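Local coordinates for periplasmic sugar-binding protein (Chloroflexus aurantiacus, PDB 4RXU), which binds beta-D-glucopyranose and probably serves as the periplasmic sugar receptor of an ABC-type carbohydrate transporter, at residues Phe173-Ala185 and Glu196-Arg208. Residues are numbered along the deposited sequence; the frame is centred on the assembly and turned at random.
Sequences FEGAWKVLQPKIA and EAVALQNKLDLTR
The indole edge of Trp177 lies against the type I beta turn Leu200-Lys203 and the residue after it, with three carbonyl oxygens (Leu200, Lys203, Leu204) near the ring plane. In the lobe of this periplasmic binding protein fold with the four-stranded parallel sheet, the loop from helix 195-199 to helix 208-218 crosses helix 167-185. Tryptophan suits the place by joining a broad apolar surface to one donor: Trp177 NE1 donates to Lys203 O at 2.9 Å, nearly straight (162°) and in the carbonyl plane. CG anti to the backbone N (chi1 -176°) swings the indole off the helix, its NE1 edge meeting the loop. Leu206 CD1 makes a CH-pi contact over the five-membered ring of Trp177, 3.6 Å from its centroid, while Gln181 CB lies against the opposite face, toward its rim. A leucine for Trp177 would probably leave Lys203 O without this donor and open a gap beside Leu206. Gln181 turns at chi2 (-79°), bringing NE2 to donate to Gln201 O (2.9 Å) from above the carbonyl plane; OE1 lies against Leu204 CD1. Beta-branched Ile184 puts its CG2 methyl over the Gln201 amide face, 3.4 Å from Gln201 CD. The flexible Lys178 carries NZ to Glu174 OE2 in a salt bridge (3.1 Å) and to Asp205 OD1 in a long one (3.7 Å). At the helix segment's Ala185 end, a water donates to Ala185 O (2.8 Å) and Asn202 OD1 (3.0 Å).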
ATOM      1  N   PHE A 173       8.063  -3.705  -1.481  1.00  8.47           N
ATOM      2  CA  PHE A 173       8.909  -4.721  -2.063  1.00  8.72           C
ATOM      3  C   PHE A 173      10.219  -4.841  -1.260  1.00  6.89           C
ATOM      4  O   PHE A 173      10.705  -5.954  -0.987  1.00  8.41           O
ATOM      5  CB  PHE A 173       9.239  -4.456  -3.515  1.00  9.06           C
ATOM      6  CG  PHE A 173       9.984  -5.585  -4.130  1.00 10.53           C
ATOM      7  CD1 PHE A 173       9.321  -6.722  -4.544  1.00 11.91           C
ATOM      8  CD2 PHE A 173      11.371  -5.552  -4.176  1.00 12.44           C
ATOM      9  CE1 PHE A 173      10.037  -7.799  -5.050  1.00 16.28           C
ATOM     10  CE2 PHE A 173      12.078  -6.598  -4.681  1.00 17.38           C
ATOM     11  CZ  PHE A 173      11.418  -7.732  -5.090  1.00 13.22           C
ATOM     12  N   GLU A 174      10.809  -3.707  -0.910  1.00  8.50           N
ATOM     13  CA  GLU A 174      12.055  -3.747  -0.148  1.00  7.78           C
ATOM     14  C   GLU A 174      11.848  -4.498   1.173  1.00  8.84           C
ATOM     15  O   GLU A 174      12.676  -5.307   1.569  1.00  8.95           O
ATOM     16  CB  GLU A 174      12.583  -2.333   0.132  1.00  9.38           C
ATOM     17  CG  GLU A 174      13.841  -2.331   1.003  1.00 11.15           C
ATOM     18  CD  GLU A 174      14.378  -0.945   1.309  1.00 16.11           C
ATOM     19  OE1 GLU A 174      13.969   0.045   0.656  1.00 19.43           O
ATOM     20  OE2 GLU A 174      15.244  -0.847   2.203  1.00 22.75           O
ATOM     21  N   GLY A 175      10.788  -4.158   1.899  1.00  9.17           N
ATOM     22  CA  GLY A 175      10.544  -4.774   3.203  1.00  9.29           C
ATOM     23  C   GLY A 175      10.444  -6.288   3.080  1.00  7.67           C
ATOM     24  O   GLY A 175      11.006  -7.087   3.904  1.00  9.51           O
ATOM     25  N   ALA A 176       9.760  -6.709   2.021  1.00  8.77           N
ATOM     26  CA  ALA A 176       9.621  -8.152   1.757  1.00  9.11           C
ATOM     27  C   ALA A 176      10.931  -8.793   1.332  1.00  8.46           C
ATOM     28  O   ALA A 176      11.298  -9.876   1.792  1.00  9.05           O
ATOM     29  CB  ALA A 176       8.554  -8.397   0.694  1.00  8.78           C
ATOM     30  N   TRP A 177      11.633  -8.127   0.428  1.00 10.70           N
ATOM     31  CA  TRP A 177      12.881  -8.661  -0.113  1.00  9.06           C
ATOM     32  C   TRP A 177      13.898  -8.900   0.990  1.00  8.70           C
ATOM     33  O   TRP A 177      14.663  -9.877   0.964  1.00  9.61           O
ATOM     34  CB  TRP A 177      13.480  -7.687  -1.123  1.00  8.57           C
ATOM     35  CG  TRP A 177      14.724  -8.208  -1.798  1.00  9.91           C
ATOM     36  CD1 TRP A 177      16.003  -7.814  -1.556  1.00 11.60           C
ATOM     37  CD2 TRP A 177      14.795  -9.232  -2.816  1.00  9.31           C
ATOM     38  NE1 TRP A 177      16.870  -8.520  -2.367  1.00  9.70           N
ATOM     39  CE2 TRP A 177      16.153  -9.378  -3.164  1.00  9.89           C
ATOM     40  CE3 TRP A 177      13.837 -10.009  -3.489  1.00 11.50           C
ATOM     41  CZ2 TRP A 177      16.582 -10.295  -4.146  1.00  9.95           C
ATOM     42  CZ3 TRP A 177      14.257 -10.908  -4.471  1.00 12.29           C
ATOM     43  CH2 TRP A 177      15.620 -11.045  -4.786  1.00 11.26           C
ATOM     44  N   LYS A 178      13.932  -7.987   1.952  1.00 10.25           N
ATOM     45  CA  LYS A 178      14.926  -8.097   3.013  1.00  9.93           C
ATOM     46  C   LYS A 178      14.647  -9.229   3.986  1.00 11.28           C
ATOM     47  O   LYS A 178      15.521  -9.578   4.773  1.00 10.90           O
ATOM     48  CB  LYS A 178      15.176  -6.750   3.679  1.00 11.74           C
ATOM     49  CG  LYS A 178      15.701  -5.761   2.629  1.00 20.53           C
ATOM     50  CD  LYS A 178      16.472  -4.650   3.236  1.00 21.69           C
ATOM     51  CE  LYS A 178      17.319  -3.892   2.246  1.00 17.81           C
ATOM     52  NZ  LYS A 178      17.674  -2.628   2.936  1.00 31.15           N
ATOM     53  N   VAL A 179      13.450  -9.816   3.894  1.00  9.73           N
ATOM     54  CA  VAL A 179      13.131 -11.064   4.584  1.00 10.32           C
ATOM     55  C   VAL A 179      13.271 -12.271   3.662  1.00  8.84           C
ATOM     56  O   VAL A 179      13.792 -13.323   4.062  1.00 12.99           O
ATOM     57  CB  VAL A 179      11.703 -10.988   5.184  1.00 12.60           C
ATOM     58  CG1 VAL A 179      11.214 -12.346   5.678  1.00 11.11           C
ATOM     59  CG2 VAL A 179      11.652  -9.958   6.308  1.00 13.03           C
ATOM     60  N   LEU A 180      12.786 -12.141   2.438  1.00  9.58           N
ATOM     61  CA  LEU A 180      12.836 -13.278   1.524  1.00 10.82           C
ATOM     62  C   LEU A 180      14.227 -13.621   0.982  1.00 10.71           C
ATOM     63  O   LEU A 180      14.539 -14.792   0.787  1.00  9.42           O
ATOM     64  CB  LEU A 180      11.868 -13.098   0.348  1.00  8.53           C
ATOM     65  CG  LEU A 180      10.392 -12.961   0.684  1.00 10.23           C
ATOM     66  CD1 LEU A 180       9.612 -12.456  -0.526  1.00 13.40           C
ATOM     67  CD2 LEU A 180       9.810 -14.270   1.180  1.00 14.71           C
ATOM     68  N   GLN A 181      15.048 -12.605   0.731  1.00  9.01           N
ATOM     69  CA  GLN A 181      16.303 -12.837   0.047  1.00 11.45           C
ATOM     70  C   GLN A 181      17.200 -13.855   0.781  1.00  9.97           C
ATOM     71  O   GLN A 181      17.734 -14.775   0.149  1.00 10.09           O
ATOM     72  CB  GLN A 181      17.022 -11.515  -0.264  1.00  9.96           C
ATOM     73  CG  GLN A 181      18.343 -11.678  -1.007  1.00 10.69           C
ATOM     74  CD  GLN A 181      19.512 -12.084  -0.102  1.00 13.84           C
ATOM     75  OE1 GLN A 181      19.605 -11.651   1.056  1.00 13.32           O
ATOM     76  NE2 GLN A 181      20.427 -12.895  -0.644  1.00 15.20           N
ATOM     77  N   PRO A 182      17.343 -13.726   2.110  1.00 10.90           N
ATOM     78  CA  PRO A 182      18.151 -14.750   2.772  1.00 10.59           C
ATOM     79  C   PRO A 182      17.575 -16.151   2.627  1.00 10.38           C
ATOM     80  O   PRO A 182      18.315 -17.117   2.591  1.00 10.47           O
ATOM     81  CB  PRO A 182      18.092 -14.344   4.238  1.00 13.72           C
ATOM     82  CG  PRO A 182      17.866 -12.880   4.216  1.00 13.81           C
ATOM     83  CD  PRO A 182      17.034 -12.602   3.009  1.00 11.80           C
ATOM     84  N   LYS A 183      16.254 -16.252   2.593  1.00  9.61           N
ATOM     85  CA  LYS A 183      15.579 -17.544   2.450  1.00 10.87           C
ATOM     86  C   LYS A 183      15.516 -18.074   1.018  1.00 12.05           C
ATOM     87  O   LYS A 183      15.127 -19.207   0.782  1.00 12.73           O
ATOM     88  CB  LYS A 183      14.187 -17.455   3.071  1.00 13.31           C
ATOM     89  CG  LYS A 183      14.243 -17.056   4.544  1.00 11.78           C
ATOM     90  CD  LYS A 183      15.104 -17.963   5.390  1.00 15.43           C
ATOM     91  CE  LYS A 183      14.531 -19.356   5.414  1.00 16.26           C
ATOM     92  NZ  LYS A 183      15.459 -20.227   6.185  1.00 15.39           N
ATOM     93  N   ILE A 184      15.896 -17.234   0.057  1.00 10.31           N
ATOM     94  CA  ILE A 184      16.145 -17.687  -1.309  1.00 10.29           C
ATOM     95  C   ILE A 184      17.606 -18.131  -1.407  1.00  9.14           C
ATOM     96  O   ILE A 184      17.928 -19.216  -1.931  1.00 11.61           O
ATOM     97  CB  ILE A 184      15.820 -16.564  -2.338  1.00  8.95           C
ATOM     98  CG1 ILE A 184      14.339 -16.193  -2.218  1.00 10.68           C
ATOM     99  CG2 ILE A 184      16.136 -17.033  -3.758  1.00 10.00           C
ATOM    100  CD1 ILE A 184      13.985 -14.834  -2.776  1.00 11.93           C
ATOM    101  N   ALA A 185      18.501 -17.287  -0.906  1.00  7.94           N
ATOM    102  CA  ALA A 185      19.939 -17.627  -0.905  1.00 10.03           C
ATOM    103  C   ALA A 185      20.256 -18.948  -0.198  1.00 11.14           C
ATOM    104  O   ALA A 185      21.161 -19.684  -0.615  1.00 12.18           O
ATOM    105  CB  ALA A 185      20.747 -16.482  -0.318  1.00 12.50           C
ATOM    106  N   GLU A 196      14.707 -11.527 -13.277  1.00 10.19           N
ATOM    107  CA  GLU A 196      15.487 -10.420 -12.744  1.00 12.15           C
ATOM    108  C   GLU A 196      15.747 -10.644 -11.259  1.00 10.57           C
ATOM    109  O   GLU A 196      16.862 -10.384 -10.782  1.00  9.79           O
ATOM    110  CB  GLU A 196      14.783  -9.081 -12.964  1.00 12.22           C
ATOM    111  CG  GLU A 196      14.608  -8.669 -14.433  1.00 14.79           C
ATOM    112  CD  GLU A 196      15.845  -8.071 -15.099  1.00 18.84           C
ATOM    113  OE1 GLU A 196      16.855  -7.867 -14.424  1.00 18.02           O
ATOM    114  OE2 GLU A 196      15.789  -7.745 -16.300  1.00 35.67           O
ATOM    115  N   ALA A 197      14.724 -11.101 -10.530  1.00  8.30           N
ATOM    116  CA  ALA A 197      14.887 -11.385  -9.106  1.00  7.47           C
ATOM    117  C   ALA A 197      15.875 -12.522  -8.896  1.00  6.33           C
ATOM    118  O   ALA A 197      16.719 -12.449  -8.005  1.00  9.19           O
ATOM    119  CB  ALA A 197      13.565 -11.710  -8.465  1.00  9.25           C
ATOM    120  N   VAL A 198      15.799 -13.554  -9.735  1.00  7.88           N
ATOM    121  CA  VAL A 198      16.739 -14.692  -9.624  1.00  9.80           C
ATOM    122  C   VAL A 198      18.179 -14.203  -9.791  1.00 10.28           C
ATOM    123  O   VAL A 198      19.091 -14.614  -9.071  1.00  9.95           O
ATOM    124  CB  VAL A 198      16.402 -15.827 -10.624  1.00  9.24           C
ATOM    125  CG1 VAL A 198      17.494 -16.886 -10.693  1.00 11.23           C
ATOM    126  CG2 VAL A 198      15.082 -16.479 -10.252  1.00  9.54           C
ATOM    127  N   ALA A 199      18.402 -13.323 -10.762  1.00 10.43           N
ATOM    128  CA  ALA A 199      19.746 -12.821 -10.997  1.00  8.91           C
ATOM    129  C   ALA A 199      20.254 -11.965  -9.846  1.00  9.45           C
ATOM    130  O   ALA A 199      21.471 -11.848  -9.663  1.00 10.49           O
ATOM    131  CB  ALA A 199      19.824 -12.053 -12.302  1.00 12.42           C
ATOM    132  N   LEU A 200      19.310 -11.404  -9.078  1.00 10.39           N
ATOM    133  CA  LEU A 200      19.584 -10.591  -7.913  1.00 11.83           C
ATOM    134  C   LEU A 200      19.516 -11.300  -6.574  1.00  8.03           C
ATOM    135  O   LEU A 200      19.691 -10.650  -5.524  1.00  9.32           O
ATOM    136  CB  LEU A 200      18.679  -9.317  -7.873  1.00 10.67           C
ATOM    137  CG  LEU A 200      19.100  -8.266  -8.945  1.00  8.87           C
ATOM    138  CD1 LEU A 200      17.976  -7.265  -9.214  1.00 11.04           C
ATOM    139  CD2 LEU A 200      20.375  -7.540  -8.561  1.00 13.00           C
ATOM    140  N   GLN A 201      19.280 -12.615  -6.583  1.00  8.47           N
ATOM    141  CA  GLN A 201      18.853 -13.276  -5.327  1.00  8.94           C
ATOM    142  C   GLN A 201      19.970 -13.488  -4.305  1.00  8.31           C
ATOM    143  O   GLN A 201      19.704 -13.948  -3.217  1.00 10.63           O
ATOM    144  CB  GLN A 201      18.141 -14.584  -5.584  1.00 10.45           C
ATOM    145  CG  GLN A 201      19.041 -15.725  -6.011  1.00 11.85           C
ATOM    146  CD  GLN A 201      18.229 -16.915  -6.484  1.00 10.57           C
ATOM    147  OE1 GLN A 201      17.098 -16.761  -6.945  1.00 10.58           O
ATOM    148  NE2 GLN A 201      18.790 -18.103  -6.355  1.00 11.29           N
ATOM    149  N   ASN A 202      21.211 -13.129  -4.646  1.00  9.41           N
ATOM    150  CA  ASN A 202      22.279 -13.095  -3.638  1.00 10.72           C
ATOM    151  C   ASN A 202      22.726 -11.675  -3.359  1.00 11.79           C
ATOM    152  O   ASN A 202      23.861 -11.424  -3.037  1.00 14.77           O
ATOM    153  CB  ASN A 202      23.456 -13.923  -4.083  1.00 11.11           C
ATOM    154  CG  ASN A 202      23.143 -15.406  -4.069  1.00 11.06           C
ATOM    155  OD1 ASN A 202      23.153 -16.057  -3.000  1.00 14.46           O
ATOM    156  ND2 ASN A 202      22.771 -15.918  -5.208  1.00  8.57           N
ATOM    157  N   LYS A 203      21.804 -10.740  -3.500  1.00  9.61           N
ATOM    158  CA  LYS A 203      22.040  -9.337  -3.154  1.00  9.59           C
ATOM    159  C   LYS A 203      20.918  -8.870  -2.244  1.00  8.79           C
ATOM    160  O   LYS A 203      19.786  -8.767  -2.673  1.00 11.77           O
ATOM    161  CB  LYS A 203      22.143  -8.450  -4.417  1.00 10.35           C
ATOM    162  CG  LYS A 203      22.549  -6.996  -4.128  1.00 11.93           C
ATOM    163  CD  LYS A 203      22.877  -6.192  -5.389  1.00 15.08           C
ATOM    164  CE  LYS A 203      23.231  -4.742  -5.045  1.00 23.41           C
ATOM    165  NZ  LYS A 203      23.689  -4.026  -6.245  1.00 27.95           N
ATOM    166  N   LEU A 204      21.243  -8.579  -0.993  1.00  9.46           N
ATOM    167  CA  LEU A 204      20.232  -8.132  -0.043  1.00  8.70           C
ATOM    168  C   LEU A 204      19.812  -6.674  -0.278  1.00  8.63           C
ATOM    169  O   LEU A 204      18.639  -6.355  -0.224  1.00 12.06           O
ATOM    170  CB  LEU A 204      20.738  -8.317   1.374  1.00 10.80           C
ATOM    171  CG  LEU A 204      19.796  -7.913   2.514  1.00 12.25           C
ATOM    172  CD1 LEU A 204      18.570  -8.824   2.580  1.00 14.00           C
ATOM    173  CD2 LEU A 204      20.581  -7.906   3.829  1.00 13.15           C
ATOM    174  N   ASP A 205      20.781  -5.790  -0.507  1.00 11.90           N
ATOM    175  CA  ASP A 205      20.517  -4.336  -0.661  1.00 14.23           C
ATOM    176  C   ASP A 205      20.421  -3.945  -2.109  1.00 15.28           C
ATOM    177  O   ASP A 205      21.404  -3.562  -2.730  1.00 22.14           O
ATOM    178  CB  ASP A 205      21.646  -3.516  -0.060  1.00 20.62           C
ATOM    179  CG  ASP A 205      21.698  -3.611   1.404  1.00 37.10           C
ATOM    180  OD1 ASP A 205      20.822  -4.280   1.977  1.00 41.19           O
ATOM    181  OD2 ASP A 205      22.621  -3.011   1.981  1.00 46.14           O
ATOM    182  N   LEU A 206      19.231  -4.044  -2.646  1.00 12.25           N
ATOM    183  CA  LEU A 206      18.997  -3.670  -4.015  1.00 12.40           C
ATOM    184  C   LEU A 206      18.937  -2.154  -4.187  1.00 13.40           C
ATOM    185  O   LEU A 206      18.392  -1.410  -3.369  1.00 14.39           O
ATOM    186  CB  LEU A 206      17.678  -4.251  -4.502  1.00 12.00           C
ATOM    187  CG  LEU A 206      17.532  -5.756  -4.388  1.00 12.21           C
ATOM    188  CD1 LEU A 206      16.171  -6.151  -4.937  1.00 12.60           C
ATOM    189  CD2 LEU A 206      18.646  -6.462  -5.142  1.00 13.46           C
ATOM    190  N   THR A 207      19.465  -1.700  -5.303  1.00 13.02           N
ATOM    191  CA  THR A 207      19.267  -0.306  -5.673  1.00 14.42           C
ATOM    192  C   THR A 207      17.819  -0.115  -6.170  1.00 12.47           C
ATOM    193  O   THR A 207      17.109  -1.083  -6.504  1.00 13.38           O
ATOM    194  CB  THR A 207      20.218   0.145  -6.788  1.00 14.11           C
ATOM    195  OG1 THR A 207      19.872  -0.524  -7.995  1.00 13.71           O
ATOM    196  CG2 THR A 207      21.704  -0.122  -6.445  1.00 17.09           C
ATOM    197  N   ARG A 208      17.393   1.129  -6.279  1.00 13.48           N
ATOM    198  CA  ARG A 208      16.068   1.400  -6.794  1.00 13.50           C
ATOM    199  C   ARG A 208      15.913   0.902  -8.226  1.00 12.30           C
ATOM    200  O   ARG A 208      14.894   0.350  -8.573  1.00 11.81           O
ATOM    201  CB  ARG A 208      15.771   2.892  -6.722  1.00 13.36           C
ATOM    202  CG  ARG A 208      14.348   3.225  -7.135  1.00 17.04           C
ATOM    203  CD  ARG A 208      14.051   4.710  -6.990  1.00 32.04           C
ATOM    204  NE  ARG A 208      12.953   5.073  -7.857  1.00 43.17           N
ATOM    205  CZ  ARG A 208      11.703   5.273  -7.474  1.00 40.56           C
ATOM    206  NH1 ARG A 208      11.349   5.167  -6.191  1.00 37.84           N
ATOM    207  NH2 ARG A 208      10.818   5.574  -8.410  1.00 26.77           N
TER
HETATM  208  O   HOH W   1      22.585 -18.998  -2.869  1.00 13.19           O